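Long-range contacts in putative sodium:solute symporter (Proteus mirabilis, PDB 5NV9), which carries the sialic acid N-acetylneuraminic acid into the bacterial cell, using the inward sodium gradient to drive its uptake: residues Y109-D117 with F480-L488; F245-A253 with G415-M423. One frame throughout, in Å; residues are numbered along the deposited sequence.

Contact 1: Y109-D117 with F480-L488. With LMT (dodecyl-beta-D-maltoside), chain E.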
ATOM      1  N   TYR A 109       6.591   4.351  15.093  1.00 21.73           N
ATOM      2  CA  TYR A 109       8.042   4.672  15.273  1.00 22.18           C
ATOM      3  C   TYR A 109       8.373   5.022  16.738  1.00 21.63           C
ATOM      4  O   TYR A 109       9.532   5.008  17.171  1.00 21.48           O
ATOM      5  CB  TYR A 109       8.509   5.681  14.207  1.00 22.68           C
ATOM      6  CG  TYR A 109       8.074   5.189  12.860  1.00 23.42           C
ATOM      7  CD1 TYR A 109       8.519   3.940  12.371  1.00 23.39           C
ATOM      8  CD2 TYR A 109       7.050   5.863  12.128  1.00 27.07           C
ATOM      9  CE1 TYR A 109       8.025   3.426  11.163  1.00 24.26           C
ATOM     10  CE2 TYR A 109       6.570   5.353  10.916  1.00 24.77           C
ATOM     11  CZ  TYR A 109       7.019   4.123  10.455  1.00 22.26           C
ATOM     12  OH  TYR A 109       6.505   3.609   9.275  1.00 22.39           O
ATOM     13  N   GLU A 110       7.334   5.246  17.523  1.00 22.45           N
ATOM     14  CA  GLU A 110       7.488   5.397  18.984  1.00 23.46           C
ATOM     15  C   GLU A 110       8.088   4.158  19.594  1.00 21.72           C
ATOM     16  O   GLU A 110       8.815   4.264  20.571  1.00 22.62           O
ATOM     17  CB  GLU A 110       6.125   5.633  19.681  1.00 23.12           C
ATOM     18  CG  GLU A 110       5.461   6.953  19.368  1.00 23.84           C
ATOM     19  CD  GLU A 110       3.975   7.042  19.796  1.00 26.20           C
ATOM     20  OE1 GLU A 110       3.557   6.445  20.811  1.00 27.33           O
ATOM     21  OE2 GLU A 110       3.203   7.735  19.113  1.00 25.24           O
ATOM     22  N   TYR A 111       7.762   2.984  19.060  1.00 21.32           N
ATOM     23  CA  TYR A 111       8.408   1.764  19.531  1.00 22.54           C
ATOM     24  C   TYR A 111       9.968   1.895  19.482  1.00 23.16           C
ATOM     25  O   TYR A 111      10.653   1.457  20.416  1.00 20.05           O
ATOM     26  CB  TYR A 111       7.942   0.527  18.735  1.00 23.58           C
ATOM     27  CG  TYR A 111       8.829  -0.650  18.949  1.00 24.22           C
ATOM     28  CD1 TYR A 111       8.698  -1.416  20.092  1.00 26.31           C
ATOM     29  CD2 TYR A 111       9.872  -0.964  18.029  1.00 24.14           C
ATOM     30  CE1 TYR A 111       9.560  -2.479  20.337  1.00 24.82           C
ATOM     31  CE2 TYR A 111      10.743  -2.003  18.275  1.00 22.99           C
ATOM     32  CZ  TYR A 111      10.588  -2.762  19.422  1.00 24.58           C
ATOM     33  OH  TYR A 111      11.424  -3.835  19.665  1.00 23.44           O
ATOM     34  N   LEU A 112      10.491   2.474  18.380  1.00 22.86           N
ATOM     35  CA  LEU A 112      11.921   2.592  18.164  1.00 24.63           C
ATOM     36  C   LEU A 112      12.609   3.502  19.189  1.00 24.95           C
ATOM     37  O   LEU A 112      13.746   3.215  19.570  1.00 24.03           O
ATOM     38  CB  LEU A 112      12.268   3.043  16.747  1.00 23.33           C
ATOM     39  CG  LEU A 112      11.841   2.134  15.564  1.00 22.78           C
ATOM     40  CD1 LEU A 112      12.175   2.790  14.235  1.00 21.75           C
ATOM     41  CD2 LEU A 112      12.425   0.730  15.654  1.00 21.89           C
ATOM     42  N   GLU A 113      11.932   4.547  19.657  1.00 22.58           N
ATOM     43  CA  GLU A 113      12.472   5.344  20.729  1.00 22.77           C
ATOM     44  C   GLU A 113      12.402   4.552  22.020  1.00 22.93           C
ATOM     45  O   GLU A 113      13.390   4.516  22.759  1.00 26.74           O
ATOM     46  CB  GLU A 113      11.811   6.707  20.891  1.00 23.11           C
ATOM     47  CG  GLU A 113      12.300   7.443  22.124  1.00 24.60           C
ATOM     48  CD  GLU A 113      12.202   8.951  22.041  1.00 27.84           C
ATOM     49  OE1 GLU A 113      11.430   9.513  21.234  1.00 26.61           O
ATOM     50  OE2 GLU A 113      12.965   9.596  22.786  1.00 31.85           O
ATOM     51  N   ALA A 114      11.291   3.902  22.307  1.00 22.79           N
ATOM     52  CA  ALA A 114      11.208   3.054  23.502  1.00 24.79           C
ATOM     53  C   ALA A 114      12.250   1.935  23.560  1.00 25.03           C
ATOM     54  O   ALA A 114      12.743   1.625  24.620  1.00 23.47           O
ATOM     55  CB  ALA A 114       9.818   2.450  23.628  1.00 28.36           C
ATOM     56  N   ARG A 115      12.571   1.312  22.416  1.00 23.52           N
ATOM     57  CA  ARG A 115      13.491   0.179  22.340  1.00 21.72           C
ATOM     58  C   ARG A 115      14.938   0.645  22.250  1.00 22.15           C
ATOM     59  O   ARG A 115      15.834  -0.005  22.818  1.00 19.98           O
ATOM     60  CB  ARG A 115      13.145  -0.661  21.081  1.00 23.12           C
ATOM     61  CG  ARG A 115      14.071  -1.811  20.779  1.00 24.68           C
ATOM     62  CD  ARG A 115      14.081  -2.801  21.958  1.00 25.12           C
ATOM     63  NE  ARG A 115      14.969  -3.896  21.680  1.00 24.47           N
ATOM     64  CZ  ARG A 115      16.274  -3.871  21.890  1.00 24.86           C
ATOM     65  NH1 ARG A 115      16.829  -2.808  22.432  1.00 26.31           N
ATOM     66  NH2 ARG A 115      17.021  -4.915  21.563  1.00 25.74           N
ATOM     67  N   PHE A 116      15.150   1.733  21.485  1.00 21.02           N
ATOM     68  CA  PHE A 116      16.441   2.261  21.133  1.00 21.65           C
ATOM     69  C   PHE A 116      16.571   3.713  21.581  1.00 22.98           C
ATOM     70  O   PHE A 116      16.660   4.015  22.814  1.00 23.85           O
ATOM     71  CB  PHE A 116      16.676   2.103  19.605  1.00 22.68           C
ATOM     72  CG  PHE A 116      16.786   0.665  19.154  1.00 23.15           C
ATOM     73  CD1 PHE A 116      17.622  -0.220  19.810  1.00 24.79           C
ATOM     74  CD2 PHE A 116      16.064   0.203  18.038  1.00 22.16           C
ATOM     75  CE1 PHE A 116      17.723  -1.553  19.395  1.00 24.75           C
ATOM     76  CE2 PHE A 116      16.189  -1.092  17.608  1.00 23.08           C
ATOM     77  CZ  PHE A 116      17.005  -1.986  18.294  1.00 23.48           C
ATOM     78  N   ASP A 117      16.548   4.647  20.656  1.00 21.02           N
ATOM     79  CA  ASP A 117      16.412   6.054  21.094  1.00 23.77           C
ATOM     80  C   ASP A 117      15.740   6.886  19.984  1.00 24.42           C
ATOM     81  O   ASP A 117      15.251   6.309  19.010  1.00 22.26           O
ATOM     82  CB  ASP A 117      17.765   6.614  21.530  1.00 26.00           C
ATOM     83  CG  ASP A 117      18.730   6.751  20.395  1.00 25.38           C
ATOM     84  OD1 ASP A 117      18.344   6.518  19.243  1.00 29.16           O
ATOM     85  OD2 ASP A 117      19.901   7.096  20.655  1.00 28.89           O
ATOM     86  N   PHE A 480      28.709  -0.860  22.696  1.00 27.49           N
ATOM     87  CA  PHE A 480      27.949   0.247  23.256  1.00 27.78           C
ATOM     88  C   PHE A 480      27.347  -0.208  24.605  1.00 29.42           C
ATOM     89  O   PHE A 480      27.329  -1.409  24.920  1.00 30.05           O
ATOM     90  CB  PHE A 480      26.806   0.707  22.304  1.00 27.25           C
ATOM     91  CG  PHE A 480      27.271   1.094  20.932  1.00 28.35           C
ATOM     92  CD1 PHE A 480      27.815   2.355  20.699  1.00 27.43           C
ATOM     93  CD2 PHE A 480      27.169   0.213  19.866  1.00 26.49           C
ATOM     94  CE1 PHE A 480      28.298   2.685  19.458  1.00 26.62           C
ATOM     95  CE2 PHE A 480      27.637   0.559  18.614  1.00 25.79           C
ATOM     96  CZ  PHE A 480      28.231   1.781  18.418  1.00 25.83           C
ATOM     97  N   ALA A 481      26.878   0.752  25.400  1.00 30.37           N
ATOM     98  CA  ALA A 481      26.207   0.483  26.677  1.00 32.91           C
ATOM     99  C   ALA A 481      25.055  -0.523  26.509  1.00 34.81           C
ATOM    100  O   ALA A 481      24.425  -0.554  25.435  1.00 33.66           O
ATOM    101  CB  ALA A 481      25.653   1.783  27.251  1.00 37.33           C
ATOM    102  N   PRO A 482      24.785  -1.340  27.555  1.00 35.56           N
ATOM    103  CA  PRO A 482      23.807  -2.408  27.486  1.00 33.36           C
ATOM    104  C   PRO A 482      22.410  -1.967  27.046  1.00 32.27           C
ATOM    105  O   PRO A 482      21.989  -0.843  27.315  1.00 33.15           O
ATOM    106  CB  PRO A 482      23.795  -2.966  28.916  1.00 33.51           C
ATOM    107  CG  PRO A 482      25.199  -2.779  29.378  1.00 35.84           C
ATOM    108  CD  PRO A 482      25.560  -1.423  28.823  1.00 36.94           C
ATOM    109  N   ALA A 483      21.696  -2.893  26.416  1.00 29.70           N
ATOM    110  CA  ALA A 483      20.371  -2.605  25.792  1.00 28.58           C
ATOM    111  C   ALA A 483      19.345  -2.154  26.802  1.00 32.59           C
ATOM    112  O   ALA A 483      19.399  -2.618  27.927  1.00 32.21           O
ATOM    113  CB  ALA A 483      19.866  -3.827  25.113  1.00 27.31           C
ATOM    114  N   LYS A 484      18.399  -1.290  26.394  1.00 33.10           N
ATOM    115  CA  LYS A 484      17.281  -0.986  27.231  1.00 32.95           C
ATOM    116  C   LYS A 484      16.432  -2.224  27.364  1.00 35.56           C
ATOM    117  O   LYS A 484      16.361  -3.047  26.453  1.00 37.71           O
ATOM    118  CB  LYS A 484      16.481   0.203  26.724  1.00 35.90           C
ATOM    119  CG  LYS A 484      17.297   1.474  26.716  1.00 35.16           C
ATOM    120  CD  LYS A 484      16.429   2.701  26.701  1.00 36.96           C
ATOM    121  CE  LYS A 484      15.690   2.823  25.400  1.00 34.55           C
ATOM    122  NZ  LYS A 484      15.466   4.269  25.148  1.00 36.79           N
ATOM    123  N   GLN A 485      15.845  -2.374  28.540  1.00 42.03           N
ATOM    124  CA  GLN A 485      15.179  -3.608  28.914  1.00 48.93           C
ATOM    125  C   GLN A 485      13.830  -3.797  28.140  1.00 53.88           C
ATOM    126  O   GLN A 485      13.687  -4.765  27.400  1.00 64.02           O
ATOM    127  CB  GLN A 485      15.055  -3.648  30.465  1.00 51.42           C
ATOM    128  CG  GLN A 485      13.960  -4.521  31.064  1.00 52.14           C
ATOM    129  CD  GLN A 485      14.051  -5.963  30.644  1.00 53.39           C
ATOM    130  OE1 GLN A 485      15.016  -6.378  29.994  1.00 51.00           O
ATOM    131  NE2 GLN A 485      13.067  -6.757  31.062  1.00 54.02           N
ATOM    132  N   LEU A 486      12.876  -2.870  28.291  1.00 53.50           N
ATOM    133  CA  LEU A 486      11.522  -2.930  27.661  1.00 45.74           C
ATOM    134  C   LEU A 486      10.717  -4.253  27.885  1.00 49.14           C
ATOM    135  O   LEU A 486      10.580  -5.057  26.983  1.00 50.20           O
ATOM    136  CB  LEU A 486      11.603  -2.560  26.161  1.00 42.82           C
ATOM    137  CG  LEU A 486      10.289  -2.008  25.560  1.00 43.63           C
ATOM    138  CD1 LEU A 486       9.847  -0.745  26.309  1.00 41.67           C
ATOM    139  CD2 LEU A 486      10.392  -1.710  24.067  1.00 40.86           C
ATOM    140  N   SER A 487      10.129  -4.441  29.064  1.00 51.94           N
ATOM    141  CA  SER A 487       9.503  -5.719  29.407  1.00 55.13           C
ATOM    142  C   SER A 487       7.993  -5.794  29.194  1.00 57.97           C
ATOM    143  O   SER A 487       7.233  -5.296  30.018  1.00 58.74           O
ATOM    144  CB  SER A 487       9.808  -6.052  30.861  1.00 60.30           C
ATOM    145  OG  SER A 487       9.467  -4.985  31.712  1.00 60.47           O
ATOM    146  N   LEU A 488       7.599  -6.420  28.074  1.00 63.82           N
ATOM    147  CA  LEU A 488       6.234  -6.911  27.786  1.00 63.27           C
ATOM    148  C   LEU A 488       6.303  -8.383  27.298  1.00 68.82           C
ATOM    149  O   LEU A 488       6.198  -9.361  28.071  1.00 65.66           O
ATOM    150  CB  LEU A 488       5.591  -6.081  26.669  1.00 60.06           C
ATOM    151  CG  LEU A 488       5.342  -4.584  26.873  1.00 56.33           C
ATOM    152  CD1 LEU A 488       4.763  -4.397  28.236  1.00 61.19           C
ATOM    153  CD2 LEU A 488       6.504  -3.630  26.716  1.00 52.41           C
TER
HETATM  154  C1B LMT E 504      30.904   5.429  27.147  1.00 50.58           C
HETATM  155  C2B LMT E 504      30.718   6.649  28.043  1.00 51.50           C
HETATM  156  C3B LMT E 504      32.078   7.140  28.499  1.00 51.16           C
HETATM  157  C4B LMT E 504      32.730   6.028  29.298  1.00 53.48           C
HETATM  158  C5B LMT E 504      32.694   4.692  28.517  1.00 54.69           C
HETATM  159  C6B LMT E 504      33.127   3.533  29.400  1.00 52.68           C
HETATM  160  O1B LMT E 504      31.861   5.774  26.168  1.00 45.32           O
HETATM  161  O2B LMT E 504      30.014   7.683  27.327  1.00 65.41           O
HETATM  162  O3B LMT E 504      31.990   8.311  29.311  1.00 53.90           O
HETATM  163  O4' LMT E 504      34.070   6.468  29.625  1.00 48.53           O
HETATM  164  O5B LMT E 504      31.426   4.370  27.930  1.00 49.54           O
HETATM  165  O6B LMT E 504      34.464   3.884  29.741  1.00 55.48           O
HETATM  166  C1' LMT E 504      31.083   4.552  22.204  1.00 47.30           C
HETATM  167  C2' LMT E 504      31.213   3.463  23.284  1.00 46.69           C
HETATM  168  C3' LMT E 504      30.988   3.969  24.686  1.00 47.48           C
HETATM  169  C4' LMT E 504      31.834   5.214  24.881  1.00 45.68           C
HETATM  170  C5' LMT E 504      31.257   6.208  23.904  1.00 45.23           C
HETATM  171  C6' LMT E 504      31.866   7.544  23.715  1.00 51.08           C
HETATM  172  O1' LMT E 504      31.846   4.396  21.025  1.00 43.75           O
HETATM  173  O2' LMT E 504      30.204   2.462  23.213  1.00 56.33           O
HETATM  174  O3' LMT E 504      31.241   2.855  25.530  1.00 47.22           O
HETATM  175  O5' LMT E 504      31.655   5.768  22.633  1.00 44.87           O
HETATM  176  O6' LMT E 504      31.933   7.661  22.259  1.00 47.72           O
HETATM  177  C1  LMT E 504      31.562   3.214  20.333  1.00 43.41           C
HETATM  178  C2  LMT E 504      32.848   2.570  19.896  1.00 39.91           C
HETATM  179  C3  LMT E 504      32.443   1.496  18.902  1.00 42.53           C
HETATM  180  C4  LMT E 504      31.999   2.069  17.577  1.00 41.40           C
HETATM  181  C5  LMT E 504      31.899   0.943  16.579  1.00 42.53           C
HETATM  182  C6  LMT E 504      31.883   1.432  15.148  1.00 43.43           C
HETATM  183  C7  LMT E 504      32.439   0.292  14.295  1.00 45.07           C
HETATM  184  C8  LMT E 504      32.703   0.720  12.852  1.00 47.30           C
HETATM  185  C9  LMT E 504      31.423   0.696  12.022  1.00 45.78           C
HETATM  186  C10 LMT E 504      31.324   1.905  11.090  1.00 45.97           C
HETATM  187  C11 LMT E 504      30.775   1.490   9.731  1.00 44.57           C
HETATM  188  C12 LMT E 504      29.713   2.452   9.264  1.00 45.37           C
HETATM  189  O   HOH W   1      18.434  -0.228  23.686  1.00 21.52           O
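At the carboxyl end of the short cytoplasmic helix 110-115, Lys484 of the C-terminal tail reaches in with its ammonium group and takes hold of two backbone carbonyls. NZ donates to Phe116 O at 2.6 Å, coming in 30° out of that carbonyl plane, and to Glu113 O at 3.2 Å, where it stands almost in line with the C=O bond. A turn at chi3 (-68°) brings CE and NZ round to this end of the helix. The tail backbone follows: a water accepts from Lys484 N at 2.9 Å and donates to Arg115 O at 2.8 Å. The Glu113 carboxylate does not touch the lysine; its OE1 makes salt bridges with Arg121 and Arg362.

Two residues on, Leu486 supplies the apolar half. Its two methyl branches divide the work: CD1 rests on Ala114 CB at 4.2 Å, while CD2 lies 3.9 Å from Tyr111 CE1 and 4.0 Å from Arg115 CA. One face of the Tyr111 ring is covered toward its rim by Arg115 CB, so tyrosine, arginine and leucine share one small patch. The Arg115 guanidinium leaves this patch to bind Gly425 O through NE and Ala431 O through NH1. Earlier in the tail, Phe480 sits beside a dodecyl maltoside.

With Glu113 O in the last turn and Phe116 O just beyond the helix, a lysine ammonium donating to both is a form of side-chain capping of a helix C-terminus, probably favoured by the helix dipole.

Contact 2: F245-A253 with G415-M423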
ATOM      1  N   PHE A 245      10.473  -9.861   2.391  1.00 22.50           N
ATOM      2  CA  PHE A 245      10.919  -8.656   3.042  1.00 25.79           C
ATOM      3  C   PHE A 245       9.998  -7.461   2.802  1.00 25.98           C
ATOM      4  O   PHE A 245       9.843  -6.640   3.702  1.00 26.11           O
ATOM      5  CB  PHE A 245      12.410  -8.376   2.749  1.00 24.65           C
ATOM      6  CG  PHE A 245      13.313  -9.273   3.539  1.00 25.47           C
ATOM      7  CD1 PHE A 245      13.437 -10.591   3.196  1.00 26.57           C
ATOM      8  CD2 PHE A 245      13.965  -8.807   4.678  1.00 27.03           C
ATOM      9  CE1 PHE A 245      14.205 -11.472   3.955  1.00 28.91           C
ATOM     10  CE2 PHE A 245      14.739  -9.654   5.432  1.00 30.09           C
ATOM     11  CZ  PHE A 245      14.878 -10.995   5.065  1.00 30.68           C
ATOM     12  N   ALA A 246       9.370  -7.364   1.625  1.00 24.91           N
ATOM     13  CA  ALA A 246       8.474  -6.253   1.364  1.00 25.63           C
ATOM     14  C   ALA A 246       7.245  -6.360   2.244  1.00 24.37           C
ATOM     15  O   ALA A 246       6.692  -5.323   2.663  1.00 20.24           O
ATOM     16  CB  ALA A 246       8.058  -6.194  -0.109  1.00 25.48           C
ATOM     17  N   ASN A 247       6.830  -7.607   2.487  1.00 20.24           N
ATOM     18  CA  ASN A 247       5.649  -7.900   3.280  1.00 21.15           C
ATOM     19  C   ASN A 247       5.961  -7.648   4.751  1.00 20.14           C
ATOM     20  O   ASN A 247       5.126  -7.079   5.454  1.00 21.48           O
ATOM     21  CB  ASN A 247       5.124  -9.360   3.081  1.00 21.54           C
ATOM     22  CG  ASN A 247       4.485  -9.579   1.697  1.00 22.85           C
ATOM     23  OD1 ASN A 247       3.961  -8.651   1.108  1.00 25.59           O
ATOM     24  ND2 ASN A 247       4.596 -10.780   1.163  1.00 21.64           N
ATOM     25  N   ILE A 248       7.167  -8.020   5.224  1.00 19.77           N
ATOM     26  CA  ILE A 248       7.525  -7.696   6.582  1.00 18.34           C
ATOM     27  C   ILE A 248       7.518  -6.162   6.717  1.00 18.61           C
ATOM     28  O   ILE A 248       7.028  -5.597   7.713  1.00 17.82           O
ATOM     29  CB  ILE A 248       8.862  -8.303   7.002  1.00 20.66           C
ATOM     30  CG1 ILE A 248       8.721  -9.833   7.044  1.00 22.87           C
ATOM     31  CG2 ILE A 248       9.237  -7.877   8.395  1.00 20.36           C
ATOM     32  CD1 ILE A 248      10.054 -10.541   6.795  1.00 25.19           C
ATOM     33  N   GLN A 249       8.073  -5.479   5.747  1.00 18.36           N
ATOM     34  CA  GLN A 249       8.013  -3.987   5.800  1.00 20.84           C
ATOM     35  C   GLN A 249       6.576  -3.524   5.965  1.00 21.19           C
ATOM     36  O   GLN A 249       6.245  -2.696   6.830  1.00 25.65           O
ATOM     37  CB  GLN A 249       8.598  -3.382   4.543  1.00 20.52           C
ATOM     38  CG  GLN A 249       8.451  -1.877   4.544  1.00 25.42           C
ATOM     39  CD  GLN A 249       9.191  -1.203   3.405  1.00 30.34           C
ATOM     40  OE1 GLN A 249      10.270  -1.626   2.989  1.00 32.60           O
ATOM     41  NE2 GLN A 249       8.647  -0.105   2.940  1.00 36.76           N
ATOM     42  N   GLN A 250       5.728  -4.030   5.108  1.00 21.58           N
ATOM     43  CA  GLN A 250       4.299  -3.538   5.019  1.00 23.53           C
ATOM     44  C   GLN A 250       3.530  -3.741   6.318  1.00 21.41           C
ATOM     45  O   GLN A 250       2.840  -2.847   6.763  1.00 22.69           O
ATOM     46  CB  GLN A 250       3.570  -4.225   3.863  1.00 24.69           C
ATOM     47  CG  GLN A 250       2.117  -3.804   3.602  1.00 30.13           C
ATOM     48  CD  GLN A 250       1.997  -2.355   3.166  1.00 34.16           C
ATOM     49  OE1 GLN A 250       1.915  -2.054   1.962  1.00 38.72           O
ATOM     50  NE2 GLN A 250       2.005  -1.439   4.143  1.00 33.56           N
ATOM     51  N   PHE A 251       3.719  -4.897   6.947  1.00 21.94           N
ATOM     52  CA  PHE A 251       2.961  -5.290   8.113  1.00 21.36           C
ATOM     53  C   PHE A 251       3.568  -5.052   9.476  1.00 22.29           C
ATOM     54  O   PHE A 251       2.826  -5.187  10.459  1.00 23.09           O
ATOM     55  CB  PHE A 251       2.470  -6.753   7.923  1.00 22.44           C
ATOM     56  CG  PHE A 251       1.500  -6.879   6.788  1.00 21.64           C
ATOM     57  CD1 PHE A 251       0.145  -6.641   6.989  1.00 24.72           C
ATOM     58  CD2 PHE A 251       1.946  -7.154   5.492  1.00 25.36           C
ATOM     59  CE1 PHE A 251      -0.754  -6.712   5.932  1.00 24.25           C
ATOM     60  CE2 PHE A 251       1.050  -7.226   4.418  1.00 23.08           C
ATOM     61  CZ  PHE A 251      -0.302  -7.005   4.657  1.00 25.52           C
ATOM     62  N   THR A 252       4.853  -4.677   9.551  1.00 22.11           N
ATOM     63  CA  THR A 252       5.528  -4.376  10.846  1.00 22.28           C
ATOM     64  C   THR A 252       6.096  -2.950  10.976  1.00 23.36           C
ATOM     65  O   THR A 252       6.232  -2.415  12.065  1.00 26.58           O
ATOM     66  CB  THR A 252       6.684  -5.354  11.123  1.00 24.44           C
ATOM     67  OG1 THR A 252       7.737  -5.248  10.154  1.00 22.54           O
ATOM     68  CG2 THR A 252       6.179  -6.781  11.140  1.00 26.93           C
ATOM     69  N   ALA A 253       6.475  -2.341   9.864  1.00 21.11           N
ATOM     70  CA  ALA A 253       7.291  -1.129   9.903  1.00 19.49           C
ATOM     71  C   ALA A 253       6.631   0.026   9.202  1.00 20.68           C
ATOM     72  O   ALA A 253       7.228   1.069   9.159  1.00 23.19           O
ATOM     73  CB  ALA A 253       8.673  -1.403   9.289  1.00 17.73           C
ATOM     74  N   GLY A 415      13.117   1.976   3.016  1.00 29.33           N
ATOM     75  CA  GLY A 415      12.224   0.963   3.548  1.00 29.25           C
ATOM     76  C   GLY A 415      12.895  -0.251   4.153  1.00 29.53           C
ATOM     77  O   GLY A 415      12.451  -0.776   5.197  1.00 28.38           O
ATOM     78  N   GLY A 416      13.961  -0.700   3.514  1.00 26.31           N
ATOM     79  CA  GLY A 416      14.770  -1.776   4.039  1.00 25.95           C
ATOM     80  C   GLY A 416      15.323  -1.450   5.428  1.00 26.11           C
ATOM     81  O   GLY A 416      15.054  -2.169   6.402  1.00 26.89           O
ATOM     82  N   PRO A 417      16.089  -0.357   5.546  1.00 27.97           N
ATOM     83  CA  PRO A 417      16.660  -0.008   6.874  1.00 26.69           C
ATOM     84  C   PRO A 417      15.560   0.215   7.931  1.00 27.33           C
ATOM     85  O   PRO A 417      15.708  -0.186   9.075  1.00 23.74           O
ATOM     86  CB  PRO A 417      17.475   1.267   6.582  1.00 26.55           C
ATOM     87  CG  PRO A 417      17.758   1.245   5.116  1.00 27.83           C
ATOM     88  CD  PRO A 417      16.585   0.528   4.484  1.00 29.03           C
HETATM   89  N   MSE A 418      14.423   0.834   7.560  1.00 28.36           N
HETATM   90  CA  MSE A 418      13.368   1.049   8.550  1.00 27.34           C
HETATM   91  C   MSE A 418      12.880  -0.285   9.110  1.00 24.19           C
HETATM   92  O   MSE A 418      12.664  -0.461  10.344  1.00 23.65           O
HETATM   93  CB  MSE A 418      12.327   1.902   7.826  1.00 29.97           C
HETATM   94  CG  MSE A 418      11.030   2.150   8.578  1.00 34.95           C
HETATM   95 SE   MSE A 418       9.735   3.046   7.361  1.00 41.41          SE
HETATM   96  CE  MSE A 418      11.090   3.618   6.052  1.00 32.01           C
ATOM     97  N   THR A 419      12.732  -1.254   8.230  1.00 24.75           N
ATOM     98  CA  THR A 419      12.186  -2.556   8.585  1.00 25.11           C
ATOM     99  C   THR A 419      13.204  -3.370   9.396  1.00 25.24           C
ATOM    100  O   THR A 419      12.832  -4.132  10.321  1.00 24.47           O
ATOM    101  CB  THR A 419      11.836  -3.364   7.321  1.00 27.89           C
ATOM    102  OG1 THR A 419      10.825  -2.696   6.549  1.00 29.20           O
ATOM    103  CG2 THR A 419      11.399  -4.750   7.672  1.00 28.62           C
ATOM    104  N   GLY A 420      14.486  -3.248   9.039  1.00 25.11           N
ATOM    105  CA  GLY A 420      15.536  -3.921   9.821  1.00 22.66           C
ATOM    106  C   GLY A 420      15.576  -3.477  11.294  1.00 22.59           C
ATOM    107  O   GLY A 420      15.863  -4.268  12.203  1.00 21.25           O
ATOM    108  N   LEU A 421      15.377  -2.173  11.509  1.00 21.99           N
ATOM    109  CA  LEU A 421      15.333  -1.623  12.829  1.00 21.39           C
ATOM    110  C   LEU A 421      14.309  -2.307  13.697  1.00 21.93           C
ATOM    111  O   LEU A 421      14.621  -2.556  14.847  1.00 22.01           O
ATOM    112  CB  LEU A 421      15.091  -0.124  12.819  1.00 21.10           C
ATOM    113  CG  LEU A 421      16.258   0.768  12.364  1.00 20.66           C
ATOM    114  CD1 LEU A 421      15.793   2.193  12.035  1.00 19.56           C
ATOM    115  CD2 LEU A 421      17.336   0.842  13.428  1.00 21.22           C
ATOM    116  N   PHE A 422      13.094  -2.574  13.169  1.00 21.87           N
ATOM    117  CA  PHE A 422      12.080  -3.301  13.891  1.00 21.54           C
ATOM    118  C   PHE A 422      12.469  -4.744  14.160  1.00 20.79           C
ATOM    119  O   PHE A 422      12.208  -5.266  15.251  1.00 22.30           O
ATOM    120  CB  PHE A 422      10.630  -3.220  13.217  1.00 21.13           C
ATOM    121  CG  PHE A 422       9.961  -1.866  13.365  1.00 19.08           C
ATOM    122  CD1 PHE A 422      10.226  -0.858  12.496  1.00 20.85           C
ATOM    123  CD2 PHE A 422       9.101  -1.605  14.416  1.00 20.06           C
ATOM    124  CE1 PHE A 422       9.635   0.397  12.643  1.00 18.11           C
ATOM    125  CE2 PHE A 422       8.495  -0.382  14.565  1.00 18.28           C
ATOM    126  CZ  PHE A 422       8.770   0.626  13.680  1.00 19.31           C
HETATM  127  N   MSE A 423      13.029  -5.414  13.171  1.00 20.94           N
HETATM  128  CA  MSE A 423      13.451  -6.823  13.335  1.00 22.88           C
HETATM  129  C   MSE A 423      14.514  -6.932  14.389  1.00 19.39           C
HETATM  130  O   MSE A 423      14.470  -7.790  15.271  1.00 19.78           O
HETATM  131  CB  MSE A 423      14.022  -7.387  12.030  1.00 25.56           C
HETATM  132  CG  MSE A 423      12.985  -7.460  10.925  1.00 30.05           C
HETATM  133 SE   MSE A 423      13.710  -8.259   9.273  1.00 41.70          SE
HETATM  134  CE  MSE A 423      14.060  -9.963  10.140  1.00 30.35           C
TER
HETATM  135  O   HOH W   2      10.253  -5.635  11.263  1.00 25.79           O
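Helices 245-253 and 415-423 cross at 66°, their axes 9.4 Å apart at closest approach, with Gln249 and Thr419 facing each other where the backbones come nearest. Thr419 lies at the crossing and touches Ile248, Gln249 and Ala253. Its chi1 of -62° puts OG1 beside its own backbone N, from where the hydroxyl donates to Gly415 O at 2.9 Å; the same OG1 lies 3.1 Å from Gln249 CB. Gly415 O therefore has two donors, Thr419 OG1 and Thr419 N, arriving from opposite faces of its plane. The other branch, CG2, lies anti to the backbone N and meets Ile248 CG2, the two side chains crossing at about a right angle. The extended Gln249 chain runs past the hydroxyl to lay its amide against Gly415, which has no side chain in the way.

Thr252 repeats the pattern on the other helix: OG1 donates to Ile248 O at 2.6 Å, above the carbonyl plane, opposite the backbone N-H of Thr252. A water then joins the helices, donating to Thr252 OG1 at 2.8 Å and to Thr419 O at 3.1 Å.

Toward the wider, pi-type turn at 249-253, the Phe422 ring receives Ala253 over one face. This CH-pi contact has Ala253 CA 4.2 Å from the ring centroid and 25° off its normal, and Ala253 CB lies 3.6 Å from Phe422 CD1. Thr252 O, buried without a polar partner, lies over the same face. At the start of segment 245-253, Phe245 is approached obliquely by the selenium of Met423, a Met-aromatic contact, with Val463 of helix 459-475 also against that ring.

The threonine hydroxyls thus spend their protons inside their own helices, so much of the contact between the helices is apolar, with a water bridging them.

How the contacts relate
Contact 2 is buried among transmembrane helices, its centre about 13 Å from the centre of the chain, whereas contact 1 lies on the cytoplasmic side, its centre about 28 Å away, and is partly buried. Their chemistry follows: contact 1 combines a lysine gripping carbonyls with a leucine on apolar groups; contact 2 is mostly apolar, with threonines whose hydroxyls donate to carbonyls of their own helix. Each includes one bridging water. Segment 109-117 joins the two. Tyr109 OH is 2.6 Å from Ala253 O, a probable hydrogen bond, and Phe422 packs against both Tyr109 and Tyr111. Phe116 also touches Leu421 O. The tail thus covers a short helix that itself rests on helix 415-427.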